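Local coordinates for periplasmic binding protein (Agrobacterium tumefaciens str. B6, PDB 5L9G) that binds the opine mannopine in the periplasm and probably delivers it to an ABC transporter for uptake, at residues 77-82 with 253-258; 113-118 with 249-254. All coordinates share one frame; numbering follows the deposited sequence.

Contact 1: 77-82 with 253-258; sequences IQIGIA and GYAIVK. With MO0 (mannopine), chain C.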
ATOM      1  N   ILE A  77       2.391 -11.069   9.199  1.00 45.92           N
ATOM      2  CA  ILE A  77       2.468 -10.586   7.822  1.00 44.44           C
ATOM      3  C   ILE A  77       1.932  -9.172   7.766  1.00 46.30           C
ATOM      4  O   ILE A  77       0.905  -8.868   8.398  1.00 45.53           O
ATOM      5  CB  ILE A  77       1.762 -11.510   6.782  1.00 48.81           C
ATOM      6  CG1 ILE A  77       0.283 -11.827   7.176  1.00 51.08           C
ATOM      7  CG2 ILE A  77       2.589 -12.783   6.548  1.00 51.65           C
ATOM      8  CD1 ILE A  77      -0.557 -12.530   6.085  1.00 56.74           C
ATOM      9  N   GLN A  78       2.639  -8.307   7.025  1.00 41.69           N
ATOM     10  CA  GLN A  78       2.157  -6.954   6.800  1.00 40.01           C
ATOM     11  C   GLN A  78       1.377  -7.031   5.492  1.00 41.50           C
ATOM     12  O   GLN A  78       1.936  -7.393   4.456  1.00 39.69           O
ATOM     13  CB  GLN A  78       3.306  -5.940   6.720  1.00 39.68           C
ATOM     14  CG  GLN A  78       2.822  -4.510   6.517  1.00 42.34           C
ATOM     15  CD  GLN A  78       2.654  -4.223   5.041  1.00 42.07           C
ATOM     16  OE1 GLN A  78       3.626  -4.257   4.286  1.00 37.82           O
ATOM     17  NE2 GLN A  78       1.423  -4.052   4.587  1.00 36.83           N
ATOM     18  N   ILE A  79       0.079  -6.721   5.551  1.00 38.41           N
ATOM     19  CA  ILE A  79      -0.793  -6.725   4.375  1.00 38.61           C
ATOM     20  C   ILE A  79      -1.509  -5.388   4.213  1.00 40.29           C
ATOM     21  O   ILE A  79      -1.514  -4.566   5.140  1.00 38.06           O
ATOM     22  CB  ILE A  79      -1.810  -7.923   4.418  1.00 42.79           C
ATOM     23  CG1 ILE A  79      -2.735  -7.854   5.666  1.00 43.31           C
ATOM     24  CG2 ILE A  79      -1.077  -9.283   4.288  1.00 46.04           C
ATOM     25  CD1 ILE A  79      -4.018  -8.772   5.608  1.00 46.74           C
ATOM     26  N   GLY A  80      -2.122  -5.184   3.046  1.00 37.48           N
ATOM     27  CA  GLY A  80      -2.931  -3.996   2.798  1.00 36.67           C
ATOM     28  C   GLY A  80      -4.334  -4.252   3.338  1.00 41.96           C
ATOM     29  O   GLY A  80      -4.821  -5.395   3.315  1.00 44.67           O
ATOM     30  N   ILE A  81      -4.989  -3.200   3.851  1.00 39.20           N
ATOM     31  CA  ILE A  81      -6.343  -3.301   4.417  1.00 39.95           C
ATOM     32  C   ILE A  81      -7.344  -3.956   3.450  1.00 44.92           C
ATOM     33  O   ILE A  81      -8.290  -4.606   3.907  1.00 45.96           O
ATOM     34  CB  ILE A  81      -6.845  -1.912   4.925  1.00 42.75           C
ATOM     35  CG1 ILE A  81      -8.074  -2.049   5.862  1.00 45.53           C
ATOM     36  CG2 ILE A  81      -7.090  -0.924   3.758  1.00 42.14           C
ATOM     37  CD1 ILE A  81      -8.541  -0.759   6.588  1.00 49.66           C
ATOM     38  N   ALA A  82      -7.170  -3.739   2.131  1.00 41.41           N
ATOM     39  CA  ALA A  82      -8.097  -4.266   1.124  1.00 43.20           C
ATOM     40  C   ALA A  82      -7.837  -5.730   0.766  1.00 46.95           C
ATOM     41  O   ALA A  82      -8.671  -6.328   0.088  1.00 48.50           O
ATOM     42  CB  ALA A  82      -8.118  -3.373  -0.115  1.00 42.79           C
ATOM     43  N   GLY A 253      -1.195  -2.674   7.453  1.00 39.16           N
ATOM     44  CA  GLY A 253      -1.273  -3.173   8.810  1.00 39.91           C
ATOM     45  C   GLY A 253      -0.772  -4.577   8.914  1.00 44.50           C
ATOM     46  O   GLY A 253      -0.212  -5.108   7.948  1.00 44.39           O
ATOM     47  N   TYR A 254      -0.974  -5.171  10.098  1.00 41.57           N
ATOM     48  CA  TYR A 254      -0.457  -6.496  10.425  1.00 41.72           C
ATOM     49  C   TYR A 254      -1.550  -7.504  10.721  1.00 48.09           C
ATOM     50  O   TYR A 254      -2.572  -7.171  11.334  1.00 47.73           O
ATOM     51  CB  TYR A 254       0.481  -6.432  11.636  1.00 44.00           C
ATOM     52  CG  TYR A 254       1.712  -5.569  11.429  1.00 41.70           C
ATOM     53  CD1 TYR A 254       2.686  -5.922  10.500  1.00 41.68           C
ATOM     54  CD2 TYR A 254       1.896  -4.397  12.157  1.00 41.76           C
ATOM     55  CE1 TYR A 254       3.833  -5.144  10.318  1.00 39.55           C
ATOM     56  CE2 TYR A 254       3.030  -3.598  11.970  1.00 41.03           C
ATOM     57  CZ  TYR A 254       3.997  -3.982  11.053  1.00 44.83           C
ATOM     58  OH  TYR A 254       5.112  -3.194  10.858  1.00 43.85           O
ATOM     59  N   ALA A 255      -1.271  -8.760  10.362  1.00 46.61           N
ATOM     60  CA  ALA A 255      -2.140  -9.911  10.628  1.00 48.54           C
ATOM     61  C   ALA A 255      -1.221 -11.064  11.026  1.00 52.41           C
ATOM     62  O   ALA A 255      -0.020 -11.027  10.723  1.00 50.39           O
ATOM     63  CB  ALA A 255      -2.920 -10.277   9.377  1.00 49.20           C
ATOM     64  N   ILE A 256      -1.784 -12.066  11.715  1.00 51.68           N
ATOM     65  CA  ILE A 256      -1.032 -13.259  12.108  1.00 52.88           C
ATOM     66  C   ILE A 256      -1.538 -14.411  11.251  1.00 58.19           C
ATOM     67  O   ILE A 256      -2.743 -14.569  11.090  1.00 59.40           O
ATOM     68  CB  ILE A 256      -1.062 -13.494  13.641  1.00 57.50           C
ATOM     69  CG1 ILE A 256      -0.219 -12.388  14.336  1.00 57.71           C
ATOM     70  CG2 ILE A 256      -0.549 -14.908  14.010  1.00 57.71           C
ATOM     71  CD1 ILE A 256      -0.368 -12.284  15.844  1.00 71.12           C
ATOM     72  N   VAL A 257      -0.612 -15.145  10.623  1.00 54.91           N
ATOM     73  CA  VAL A 257      -0.922 -16.256   9.718  1.00 56.22           C
ATOM     74  C   VAL A 257      -1.578 -17.415  10.482  1.00 62.80           C
ATOM     75  O   VAL A 257      -1.121 -17.770  11.572  1.00 62.03           O
ATOM     76  CB  VAL A 257       0.326 -16.702   8.897  1.00 59.74           C
ATOM     77  CG1 VAL A 257      -0.037 -17.767   7.861  1.00 61.08           C
ATOM     78  CG2 VAL A 257       0.986 -15.507   8.210  1.00 57.02           C
ATOM     79  N   LYS A 258      -2.685 -17.967   9.926  1.00 60.69           N
ATOM     80  CA  LYS A 258      -3.394 -19.114  10.509  1.00 63.15           C
ATOM     81  C   LYS A 258      -2.405 -20.274  10.633  1.00 68.60           C
ATOM     82  O   LYS A 258      -1.793 -20.670   9.642  1.00 66.48           O
ATOM     83  CB  LYS A 258      -4.590 -19.510   9.631  1.00 66.14           C
ATOM     84  CG  LYS A 258      -5.524 -20.532  10.286  1.00 73.79           C
ATOM     85  CD  LYS A 258      -6.804 -19.873  10.777  1.00 84.66           C
ATOM     86  CE  LYS A 258      -7.514 -20.699  11.817  1.00104.11           C
ATOM     87  NZ  LYS A 258      -8.737 -20.014  12.306  1.00114.79           N
TER
HETATM   88  OAB MO0 C 401      -1.334  -7.184   1.188  1.00 37.00           O
HETATM   89  CAF MO0 C 401      -0.168  -7.627   0.550  1.00 37.76           C
HETATM   90  CAG MO0 C 401       0.569  -6.522  -0.187  1.00 35.67           C
HETATM   91  OAC MO0 C 401       0.083  -6.410  -1.479  1.00 36.39           O
HETATM   92  CAH MO0 C 401       0.638  -5.211   0.557  1.00 36.53           C
HETATM   93  OAM MO0 C 401       1.178  -5.367   1.816  1.00 36.67           O
HETATM   94  CAI MO0 C 401       1.325  -4.068  -0.191  1.00 33.31           C
HETATM   95  OAD MO0 C 401       2.662  -4.372  -0.452  1.00 35.73           O
HETATM   96  CAJ MO0 C 401       1.150  -2.747   0.501  1.00 33.25           C
HETATM   97  OAE MO0 C 401      -0.215  -2.463   0.617  1.00 37.76           O
HETATM   98  CAK MO0 C 401       1.915  -1.580  -0.142  1.00 29.10           C
HETATM   99  N   MO0 C 401       2.689  -0.886   0.896  1.00 29.28           N
HETATM  100  CA  MO0 C 401       3.273   0.391   0.419  1.00 28.88           C
HETATM  101  C   MO0 C 401       4.746   0.214   0.138  1.00 33.73           C
HETATM  102  O   MO0 C 401       5.247  -0.930   0.185  1.00 31.54           O
HETATM  103  CB  MO0 C 401       3.037   1.544   1.365  1.00 31.10           C
HETATM  104  CG  MO0 C 401       3.943   1.506   2.577  1.00 32.04           C
HETATM  105  CD  MO0 C 401       3.422   2.291   3.729  1.00 33.36           C
HETATM  106  OE1 MO0 C 401       3.957   3.568   3.945  1.00 29.25           O
HETATM  107  NE2 MO0 C 401       2.553   1.872   4.512  1.00 35.97           N
HETATM  108  OXT MO0 C 401       5.476   1.195  -0.212  1.00 30.26           O

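Contact 2: 113-118 with 249-254; sequences DSFVAN and LGTDGY. With MO0 (mannopine), chain C.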
ATOM      1  N   ASP A 113     -11.095  -7.818  13.405  1.00 61.81           N
ATOM      2  CA  ASP A 113     -10.802  -8.932  14.323  1.00 62.85           C
ATOM      3  C   ASP A 113      -9.524  -9.705  13.910  1.00 63.29           C
ATOM      4  O   ASP A 113      -9.083 -10.581  14.652  1.00 61.88           O
ATOM      5  CB  ASP A 113     -12.005  -9.897  14.395  1.00 67.37           C
ATOM      6  CG  ASP A 113     -12.419 -10.559  13.083  1.00 73.49           C
ATOM      7  OD1 ASP A 113     -11.678 -10.422  12.082  1.00 70.28           O
ATOM      8  OD2 ASP A 113     -13.469 -11.231  13.065  1.00 81.20           O
ATOM      9  N   SER A 114      -8.947  -9.385  12.718  1.00 57.72           N
ATOM     10  CA  SER A 114      -7.790 -10.094  12.160  1.00 55.93           C
ATOM     11  C   SER A 114      -6.671  -9.185  11.647  1.00 55.44           C
ATOM     12  O   SER A 114      -5.739  -9.672  11.007  1.00 53.61           O
ATOM     13  CB  SER A 114      -8.268 -10.992  11.021  1.00 59.06           C
ATOM     14  OG  SER A 114      -9.284 -11.875  11.469  1.00 66.80           O
ATOM     15  N   PHE A 115      -6.756  -7.880  11.903  1.00 50.19           N
ATOM     16  CA  PHE A 115      -5.817  -6.910  11.340  1.00 47.52           C
ATOM     17  C   PHE A 115      -5.730  -5.666  12.206  1.00 52.50           C
ATOM     18  O   PHE A 115      -6.766  -5.155  12.657  1.00 51.34           O
ATOM     19  CB  PHE A 115      -6.333  -6.541   9.929  1.00 47.12           C
ATOM     20  CG  PHE A 115      -5.683  -5.410   9.159  1.00 44.65           C
ATOM     21  CD1 PHE A 115      -6.094  -4.094   9.344  1.00 44.46           C
ATOM     22  CD2 PHE A 115      -4.714  -5.671   8.199  1.00 45.29           C
ATOM     23  CE1 PHE A 115      -5.510  -3.049   8.608  1.00 43.35           C
ATOM     24  CE2 PHE A 115      -4.149  -4.635   7.453  1.00 45.08           C
ATOM     25  CZ  PHE A 115      -4.566  -3.332   7.653  1.00 42.11           C
ATOM     26  N   VAL A 116      -4.501  -5.165  12.396  1.00 48.97           N
ATOM     27  CA  VAL A 116      -4.216  -3.931  13.135  1.00 47.82           C
ATOM     28  C   VAL A 116      -3.426  -3.010  12.195  1.00 47.23           C
ATOM     29  O   VAL A 116      -2.316  -3.361  11.779  1.00 45.89           O
ATOM     30  CB  VAL A 116      -3.471  -4.145  14.492  1.00 52.19           C
ATOM     31  CG1 VAL A 116      -3.198  -2.804  15.171  1.00 52.18           C
ATOM     32  CG2 VAL A 116      -4.259  -5.050  15.434  1.00 54.07           C
ATOM     33  N   ALA A 117      -3.985  -1.828  11.885  1.00 44.55           N
ATOM     34  CA  ALA A 117      -3.318  -0.846  11.018  1.00 41.47           C
ATOM     35  C   ALA A 117      -1.987  -0.393  11.627  1.00 42.88           C
ATOM     36  O   ALA A 117      -1.848  -0.332  12.858  1.00 42.09           O
ATOM     37  CB  ALA A 117      -4.215   0.368  10.811  1.00 42.15           C
ATOM     38  N   ASN A 118      -0.995  -0.120  10.769  1.00 38.47           N
ATOM     39  CA  ASN A 118       0.251   0.457  11.233  1.00 37.68           C
ATOM     40  C   ASN A 118       0.513   1.812  10.527  1.00 40.35           C
ATOM     41  O   ASN A 118       1.314   2.601  11.028  1.00 40.14           O
ATOM     42  CB  ASN A 118       1.462  -0.514  11.111  1.00 37.94           C
ATOM     43  CG  ASN A 118       2.056  -0.695   9.724  1.00 49.33           C
ATOM     44  OD1 ASN A 118       1.474  -0.348   8.695  1.00 38.09           O
ATOM     45  ND2 ASN A 118       3.274  -1.209   9.657  1.00 49.02           N
ATOM     46  N   LEU A 249      -5.901   6.858  -0.875  1.00 34.58           N
ATOM     47  CA  LEU A 249      -5.427   6.843   0.514  1.00 34.02           C
ATOM     48  C   LEU A 249      -5.599   5.419   1.028  1.00 35.86           C
ATOM     49  O   LEU A 249      -6.727   4.925   1.149  1.00 36.25           O
ATOM     50  CB  LEU A 249      -6.228   7.880   1.347  1.00 35.97           C
ATOM     51  CG  LEU A 249      -5.973   7.946   2.868  1.00 43.59           C
ATOM     52  CD1 LEU A 249      -4.521   8.221   3.176  1.00 44.56           C
ATOM     53  CD2 LEU A 249      -6.845   9.024   3.507  1.00 47.05           C
ATOM     54  N   GLY A 250      -4.472   4.746   1.229  1.00 33.09           N
ATOM     55  CA  GLY A 250      -4.458   3.362   1.681  1.00 33.39           C
ATOM     56  C   GLY A 250      -4.127   3.223   3.141  1.00 38.44           C
ATOM     57  O   GLY A 250      -3.693   4.184   3.787  1.00 36.91           O
ATOM     58  N   THR A 251      -4.307   2.003   3.647  1.00 35.93           N
ATOM     59  CA  THR A 251      -3.979   1.623   5.013  1.00 35.92           C
ATOM     60  C   THR A 251      -3.236   0.296   4.984  1.00 38.58           C
ATOM     61  O   THR A 251      -3.709  -0.671   4.385  1.00 38.66           O
ATOM     62  CB  THR A 251      -5.250   1.560   5.897  1.00 38.47           C
ATOM     63  OG1 THR A 251      -5.928   2.810   5.839  1.00 36.82           O
ATOM     64  CG2 THR A 251      -4.936   1.225   7.354  1.00 39.66           C
ATOM     65  N   ASP A 252      -2.058   0.257   5.596  1.00 35.85           N
ATOM     66  CA  ASP A 252      -1.307  -0.992   5.740  1.00 34.94           C
ATOM     67  C   ASP A 252      -1.411  -1.398   7.193  1.00 40.20           C
ATOM     68  O   ASP A 252      -1.649  -0.557   8.069  1.00 38.60           O
ATOM     69  CB  ASP A 252       0.164  -0.820   5.337  1.00 34.78           C
ATOM     70  CG  ASP A 252       0.455  -1.073   3.869  1.00 35.36           C
ATOM     71  OD1 ASP A 252      -0.386  -1.724   3.195  1.00 37.34           O
ATOM     72  OD2 ASP A 252       1.524  -0.648   3.401  1.00 34.87           O
ATOM     73  N   GLY A 253      -1.195  -2.674   7.453  1.00 39.16           N
ATOM     74  CA  GLY A 253      -1.273  -3.173   8.810  1.00 39.91           C
ATOM     75  C   GLY A 253      -0.772  -4.577   8.914  1.00 44.50           C
ATOM     76  O   GLY A 253      -0.212  -5.108   7.948  1.00 44.39           O
ATOM     77  N   TYR A 254      -0.974  -5.171  10.098  1.00 41.57           N
ATOM     78  CA  TYR A 254      -0.457  -6.496  10.425  1.00 41.72           C
ATOM     79  C   TYR A 254      -1.550  -7.504  10.721  1.00 48.09           C
ATOM     80  O   TYR A 254      -2.572  -7.171  11.334  1.00 47.73           O
ATOM     81  CB  TYR A 254       0.481  -6.432  11.636  1.00 44.00           C
ATOM     82  CG  TYR A 254       1.712  -5.569  11.429  1.00 41.70           C
ATOM     83  CD1 TYR A 254       2.686  -5.922  10.500  1.00 41.68           C
ATOM     84  CD2 TYR A 254       1.896  -4.397  12.157  1.00 41.76           C
ATOM     85  CE1 TYR A 254       3.833  -5.144  10.318  1.00 39.55           C
ATOM     86  CE2 TYR A 254       3.030  -3.598  11.970  1.00 41.03           C
ATOM     87  CZ  TYR A 254       3.997  -3.982  11.053  1.00 44.83           C
ATOM     88  OH  TYR A 254       5.112  -3.194  10.858  1.00 43.85           O
TER
HETATM   89  OAB MO0 C 401      -1.334  -7.184   1.188  1.00 37.00           O
HETATM   90  CAF MO0 C 401      -0.168  -7.627   0.550  1.00 37.76           C
HETATM   91  CAG MO0 C 401       0.569  -6.522  -0.187  1.00 35.67           C
HETATM   92  OAC MO0 C 401       0.083  -6.410  -1.479  1.00 36.39           O
HETATM   93  CAH MO0 C 401       0.638  -5.211   0.557  1.00 36.53           C
HETATM   94  OAM MO0 C 401       1.178  -5.367   1.816  1.00 36.67           O
HETATM   95  CAI MO0 C 401       1.325  -4.068  -0.191  1.00 33.31           C
HETATM   96  OAD MO0 C 401       2.662  -4.372  -0.452  1.00 35.73           O
HETATM   97  CAJ MO0 C 401       1.150  -2.747   0.501  1.00 33.25           C
HETATM   98  OAE MO0 C 401      -0.215  -2.463   0.617  1.00 37.76           O
HETATM   99  CAK MO0 C 401       1.915  -1.580  -0.142  1.00 29.10           C
HETATM  100  N   MO0 C 401       2.689  -0.886   0.896  1.00 29.28           N
HETATM  101  CA  MO0 C 401       3.273   0.391   0.419  1.00 28.88           C
HETATM  102  C   MO0 C 401       4.746   0.214   0.138  1.00 33.73           C
HETATM  103  O   MO0 C 401       5.247  -0.930   0.185  1.00 31.54           O
HETATM  104  CB  MO0 C 401       3.037   1.544   1.365  1.00 31.10           C
HETATM  105  CG  MO0 C 401       3.943   1.506   2.577  1.00 32.04           C
HETATM  106  CD  MO0 C 401       3.422   2.291   3.729  1.00 33.36           C
HETATM  107  OE1 MO0 C 401       3.957   3.568   3.945  1.00 29.25           O
HETATM  108  NE2 MO0 C 401       2.553   1.872   4.512  1.00 35.97           N
HETATM  109  OXT MO0 C 401       5.476   1.195  -0.212  1.00 30.26           O

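Contact 1: 77-82 with 253-258
Strands 76-80 and 240-256 pair antiparallel here, in the buried part of the mixed sheet that runs up to the mannopine pocket of this periplasmic binding protein. Two pairs of backbone hydrogen bonds join them: Ile77 with Ala255, where the bond from Ile77 N to Ala255 O is 2.9 Å and nearly straight (171°), and Ile79 with Gly253. Between these lies the non-hydrogen-bonded pair Gln78-Tyr254, with Gln78 CA 3.2 Å from Gly253 O in a CA-H...O contact. On the face of Ile77, Ile79 and Ala255 the packing is apolar; Ile77 and Val257 cross at about a right angle, CG2 to CG2 at 3.6 Å. The other face carries Gln78, whose CB lies 3.7 Å from Tyr254 CE1; with CG anti to the backbone N (chi1 -179°) and a bend at the next bond, its amide turns to the ligand. Gln78 NE2 gives mannopine OAM a weak hydrogen bond of 3.1 Å, while OE1 is held by Ser27 and Trp32. At the strand end Gly80 N donates to mannopine OAB at 2.8 Å. Strand 23-27 flanks strand 76-80, while Tyr254 and Ile256 rest on helix 263-273 and Tyr254 also reaches helix 30-48.

Contact 2: 113-118 with 249-254
With CG anti to the backbone N (chi1 171°), the Phe115 ring swings across to the backbone of Gly253, and its CZ comes within 3.4 Å of Gly253 N. Asn118 has CG between the backbone N and the carbonyl carbon (chi1 77°), which sets its amide across the Tyr254 ring; the two planes stand 76° apart, and the side chains cross at about a right angle. Asn118 CB lies 3.6 Å from Tyr254 CE2. The phenol OH of Tyr254 takes a hydrogen bond from Trp41. Strands 115-128 and 240-256 run antiparallel here. Val116 and Tyr254 form a hydrogen-bonded pair, and Tyr254 N to Val116 O measures 2.8 Å. Next to it, Ala117 and Gly253 approach to 3.8 Å between their CA atoms, a closeness that the missing side chain of Gly253 permits, since a CB there would run into Phe115 and the Val116 carbonyl. Asn118 N then donates to Asp252 O at 2.8 Å, almost straight. Ala117 CB also packs on Thr251 CG2. In the periplasmic binding protein fold the ligand sits in a cleft between two lobes, and this pair reaches that cleft through Asp252. The carboxylate of Asp252 faces mannopine: OD2 accepts hydrogen bonds from both the ligand amine N, at 2.8 Å, and its NE2, and OD1 lies 2.7 Å from the hydroxyl OAE. A calcium ion is bound about 5 Å from this side chain.

Overall arrangement
The two contacts lie about 7 Å apart, centre to centre, and belong to one sheet: strand 240-256 runs between strand 76-80 (contact 1) and strand 115-128 (contact 2). Along the chain, 77-82 comes first, then 113-118, and both then meet the same late stretch, where Gly253 and Tyr254 are shared. Contact 1 leans to the end of that strand and contact 2 to the residues before it. They also touch directly: Ile81 N lies 2.9 Å from Thr251 O, a probable hydrogen bond, and Gln78 NE2 packs against Asp252 CG. Strand 240-256 and both these neighbours thus bring residues to the same mannopine, which has Ser119, Arg229 and Thr288 among its further partners.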